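Local coordinates for periplasmic binding protein/LacI transcriptional regulator (PDB 4YLE) that probably binds a simple sugar in the periplasm and delivers it to an ABC transporter for uptake into the cell, at residues K111-I123 against T289-L303. Residues are numbered along the deposited sequence; the frame is centred on the assembly and turned at random.
Sequences KKAVDAGIIVVNI and TALKAIAEHRKQAEL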
# COMPACT_ATOMS: atom_id res chain seq x y z
N LYS A 111 -17.46 9.65 5.57
CA LYS A 111 -18.89 9.83 5.81
C LYS A 111 -19.31 11.28 5.54
O LYS A 111 -20.29 11.53 4.85
CB LYS A 111 -19.25 9.43 7.24
N LYS A 112 -18.54 12.22 6.08
CA LYS A 112 -18.74 13.65 5.87
C LYS A 112 -18.83 13.98 4.39
O LYS A 112 -19.75 14.66 3.95
CB LYS A 112 -17.59 14.42 6.53
CG LYS A 112 -17.66 15.95 6.54
CD LYS A 112 -16.55 16.51 7.45
CE LYS A 112 -15.90 17.78 6.91
NZ LYS A 112 -16.85 18.92 6.80
N ALA A 113 -17.88 13.45 3.62
CA ALA A 113 -17.85 13.66 2.19
C ALA A 113 -19.08 13.08 1.51
O ALA A 113 -19.68 13.72 0.65
CB ALA A 113 -16.56 13.03 1.59
N VAL A 114 -19.45 11.86 1.89
CA VAL A 114 -20.55 11.19 1.21
C VAL A 114 -21.86 11.91 1.51
O VAL A 114 -22.68 12.12 0.61
CB VAL A 114 -20.62 9.70 1.59
CG1 VAL A 114 -21.97 9.08 1.22
CG2 VAL A 114 -19.51 8.95 0.87
N ASP A 115 -22.03 12.31 2.77
CA ASP A 115 -23.22 13.04 3.17
C ASP A 115 -23.32 14.40 2.45
O ASP A 115 -24.41 14.98 2.34
CB ASP A 115 -23.23 13.24 4.70
CG ASP A 115 -23.53 11.95 5.46
OD1 ASP A 115 -24.06 10.99 4.85
OD2 ASP A 115 -23.26 11.90 6.68
N ALA A 116 -22.19 14.91 1.95
CA ALA A 116 -22.16 16.18 1.22
C ALA A 116 -22.30 15.97 -0.29
O ALA A 116 -22.09 16.90 -1.08
CB ALA A 116 -20.88 16.94 1.53
N GLY A 117 -22.64 14.75 -0.68
CA GLY A 117 -22.97 14.47 -2.06
C GLY A 117 -21.77 14.15 -2.94
O GLY A 117 -21.89 14.08 -4.16
N ILE A 118 -20.61 13.95 -2.32
CA ILE A 118 -19.40 13.60 -3.05
C ILE A 118 -19.33 12.09 -3.21
O ILE A 118 -19.65 11.34 -2.29
CB ILE A 118 -18.14 14.14 -2.33
CG1 ILE A 118 -18.24 15.66 -2.18
CG2 ILE A 118 -16.87 13.74 -3.05
CD1 ILE A 118 -17.11 16.29 -1.38
N ILE A 119 -18.91 11.63 -4.38
CA ILE A 119 -18.68 10.21 -4.60
C ILE A 119 -17.29 9.91 -4.05
O ILE A 119 -16.34 10.58 -4.39
CB ILE A 119 -18.81 9.83 -6.12
CG1 ILE A 119 -20.25 10.07 -6.60
CG2 ILE A 119 -18.39 8.37 -6.40
CD1 ILE A 119 -21.31 9.23 -5.87
N VAL A 120 -17.19 8.91 -3.18
CA VAL A 120 -15.89 8.46 -2.68
C VAL A 120 -15.60 7.05 -3.12
O VAL A 120 -16.43 6.17 -2.96
CB VAL A 120 -15.84 8.53 -1.15
CG1 VAL A 120 -14.48 8.08 -0.63
CG2 VAL A 120 -16.22 9.94 -0.66
N VAL A 121 -14.39 6.85 -3.65
CA VAL A 121 -13.88 5.56 -4.03
C VAL A 121 -12.62 5.34 -3.22
O VAL A 121 -11.82 6.24 -3.09
CB VAL A 121 -13.56 5.50 -5.53
CG1 VAL A 121 -13.02 4.15 -5.91
CG2 VAL A 121 -14.82 5.81 -6.37
N ASN A 122 -12.50 4.13 -2.70
CA ASN A 122 -11.42 3.70 -1.82
C ASN A 122 -10.45 2.93 -2.68
O ASN A 122 -10.85 1.98 -3.36
CB ASN A 122 -12.05 2.83 -0.72
CG ASN A 122 -11.08 2.28 0.31
OD1 ASN A 122 -11.51 1.49 1.13
ND2 ASN A 122 -9.81 2.71 0.30
N ILE A 123 -9.18 3.31 -2.66
CA ILE A 123 -8.15 2.49 -3.29
C ILE A 123 -7.04 2.07 -2.33
O ILE A 123 -6.93 2.64 -1.26
CB ILE A 123 -7.50 3.21 -4.48
CG1 ILE A 123 -6.64 4.40 -4.03
CG2 ILE A 123 -8.59 3.66 -5.51
CD1 ILE A 123 -5.90 5.13 -5.20
N THR A 289 -13.89 4.69 -11.90
CA THR A 289 -15.02 4.24 -11.11
C THR A 289 -15.89 5.43 -10.69
O THR A 289 -17.12 5.41 -10.82
CB THR A 289 -14.55 3.44 -9.87
OG1 THR A 289 -13.90 2.24 -10.30
CG2 THR A 289 -15.75 3.07 -9.00
N ALA A 290 -15.23 6.49 -10.21
CA ALA A 290 -15.93 7.68 -9.76
C ALA A 290 -16.61 8.40 -10.93
O ALA A 290 -17.77 8.79 -10.86
CB ALA A 290 -14.95 8.61 -9.06
N LEU A 291 -15.88 8.55 -12.04
CA LEU A 291 -16.43 9.24 -13.19
C LEU A 291 -17.62 8.48 -13.80
O LEU A 291 -18.56 9.08 -14.29
CB LEU A 291 -15.34 9.48 -14.25
CG LEU A 291 -14.16 10.40 -13.86
CD1 LEU A 291 -13.10 10.41 -14.94
CD2 LEU A 291 -14.61 11.82 -13.58
N LYS A 292 -17.56 7.15 -13.79
CA LYS A 292 -18.65 6.35 -14.32
C LYS A 292 -19.90 6.54 -13.46
O LYS A 292 -21.02 6.72 -13.99
CB LYS A 292 -18.21 4.88 -14.38
CG LYS A 292 -17.25 4.65 -15.54
CD LYS A 292 -16.90 3.20 -15.75
CE LYS A 292 -16.06 3.03 -17.00
NZ LYS A 292 -15.69 1.60 -17.22
N ALA A 293 -19.71 6.57 -12.15
CA ALA A 293 -20.82 6.82 -11.23
C ALA A 293 -21.41 8.19 -11.53
O ALA A 293 -22.62 8.33 -11.65
CB ALA A 293 -20.35 6.71 -9.79
N ILE A 294 -20.55 9.18 -11.70
CA ILE A 294 -21.01 10.55 -11.95
C ILE A 294 -21.73 10.65 -13.30
O ILE A 294 -22.73 11.38 -13.43
CB ILE A 294 -19.84 11.55 -11.91
CG1 ILE A 294 -19.32 11.69 -10.48
CG2 ILE A 294 -20.24 12.90 -12.49
CD1 ILE A 294 -18.00 12.44 -10.35
N ALA A 295 -21.23 9.92 -14.29
CA ALA A 295 -21.82 9.95 -15.63
C ALA A 295 -23.27 9.45 -15.59
O ALA A 295 -24.14 9.91 -16.36
CB ALA A 295 -20.99 9.10 -16.61
N GLU A 296 -23.54 8.52 -14.68
CA GLU A 296 -24.84 7.87 -14.62
C GLU A 296 -25.67 8.43 -13.47
O GLU A 296 -26.74 7.91 -13.17
CB GLU A 296 -24.67 6.35 -14.49
CG GLU A 296 -24.03 5.66 -15.73
CD GLU A 296 -23.95 4.15 -15.60
OE1 GLU A 296 -24.24 3.62 -14.50
OE2 GLU A 296 -23.60 3.48 -16.59
N HIS A 297 -25.17 9.50 -12.85
CA HIS A 297 -25.84 10.14 -11.71
C HIS A 297 -26.18 9.15 -10.59
O HIS A 297 -27.25 9.26 -9.97
CB HIS A 297 -27.11 10.86 -12.18
CG HIS A 297 -26.85 11.94 -13.18
ND1 HIS A 297 -26.44 13.20 -12.82
CD2 HIS A 297 -26.92 11.94 -14.54
CE1 HIS A 297 -26.28 13.94 -13.90
NE2 HIS A 297 -26.56 13.20 -14.96
N ARG A 298 -25.27 8.23 -10.32
CA ARG A 298 -25.47 7.23 -9.27
C ARG A 298 -25.27 7.83 -7.91
O ARG A 298 -24.47 8.74 -7.74
CB ARG A 298 -24.49 6.06 -9.41
CG ARG A 298 -24.52 5.35 -10.73
CD ARG A 298 -25.74 4.47 -10.83
NE ARG A 298 -25.84 3.89 -12.16
CZ ARG A 298 -26.87 3.17 -12.59
NH1 ARG A 298 -27.91 2.95 -11.79
NH2 ARG A 298 -26.87 2.68 -13.82
N LYS A 299 -25.99 7.28 -6.93
CA LYS A 299 -25.80 7.64 -5.53
C LYS A 299 -24.75 6.75 -4.90
O LYS A 299 -24.62 5.58 -5.26
CB LYS A 299 -27.10 7.52 -4.76
CG LYS A 299 -28.22 8.33 -5.31
CD LYS A 299 -29.48 8.14 -4.48
CE LYS A 299 -30.58 9.10 -4.91
NZ LYS A 299 -30.13 10.51 -4.83
N GLN A 300 -24.00 7.30 -3.95
CA GLN A 300 -22.98 6.53 -3.24
C GLN A 300 -23.48 5.15 -2.80
O GLN A 300 -22.76 4.15 -2.96
CB GLN A 300 -22.52 7.32 -2.02
CG GLN A 300 -21.37 6.66 -1.27
CD GLN A 300 -20.05 6.75 -2.04
OE1 GLN A 300 -19.83 7.70 -2.80
NE2 GLN A 300 -19.19 5.78 -1.85
N ALA A 301 -24.68 5.10 -2.23
CA ALA A 301 -25.26 3.86 -1.72
C ALA A 301 -25.38 2.79 -2.81
O ALA A 301 -25.42 1.60 -2.52
CB ALA A 301 -26.63 4.14 -1.12
N GLU A 302 -25.42 3.25 -4.05
CA GLU A 302 -25.59 2.40 -5.22
C GLU A 302 -24.32 1.68 -5.66
O GLU A 302 -24.39 0.74 -6.44
CB GLU A 302 -26.10 3.26 -6.38
CG GLU A 302 -27.38 2.82 -6.98
CD GLU A 302 -27.87 3.81 -8.02
OE1 GLU A 302 -27.68 5.03 -7.82
OE2 GLU A 302 -28.46 3.37 -9.02
N LEU A 303 -23.17 2.13 -5.17
CA LEU A 303 -21.88 1.70 -5.69
C LEU A 303 -21.34 0.48 -4.96
O LEU A 303 -21.78 -0.64 -5.24
CB LEU A 303 -20.89 2.85 -5.58
CG LEU A 303 -21.40 4.15 -6.21
CD1 LEU A 303 -20.37 5.26 -6.06
CD2 LEU A 303 -21.79 3.94 -7.69
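Gln300 lays its carboxamide along the backbone of Val120 and bonds to it twice. Gln300 OE1 accepts from Val120 N at 2.9 Å, with the donor tilted 29° from the carbonyl plane. In return Gln300 NE2 donates a hydrogen bond to Val120 O at 3.0 Å, close to its own amide plane and on a lone pair of that carbonyl; NE2 also bonds to Asn138 O, so both ends of the buried amide are occupied and its rotation is fixed. The chain gets there by leaving CA with CG anti to the backbone N (chi1 -175°) and then bending at chi2 (72°). Val114, from helix 107-115, crosses this bend at about a right angle, its CG1 3.5 Å from Gln300 CG. In this mixed, Rossmann-like sheet of the periplasmic binding protein fold, where strand 119-123 runs parallel to its neighbours, helices 107-115 and 279-295 pack on opposite faces of strand 119-123, and the chain after the second helix rounds the strand's N-terminal end. On the 279-295 side, Ile119 sends CG2 to within 3.7 Å of Leu303 CD1 and also packs it against Ala290 and Ala293. Farther along, Val121 CG2 fits between Ala290 CB and Thr289 CG2, 3.9 Å from each.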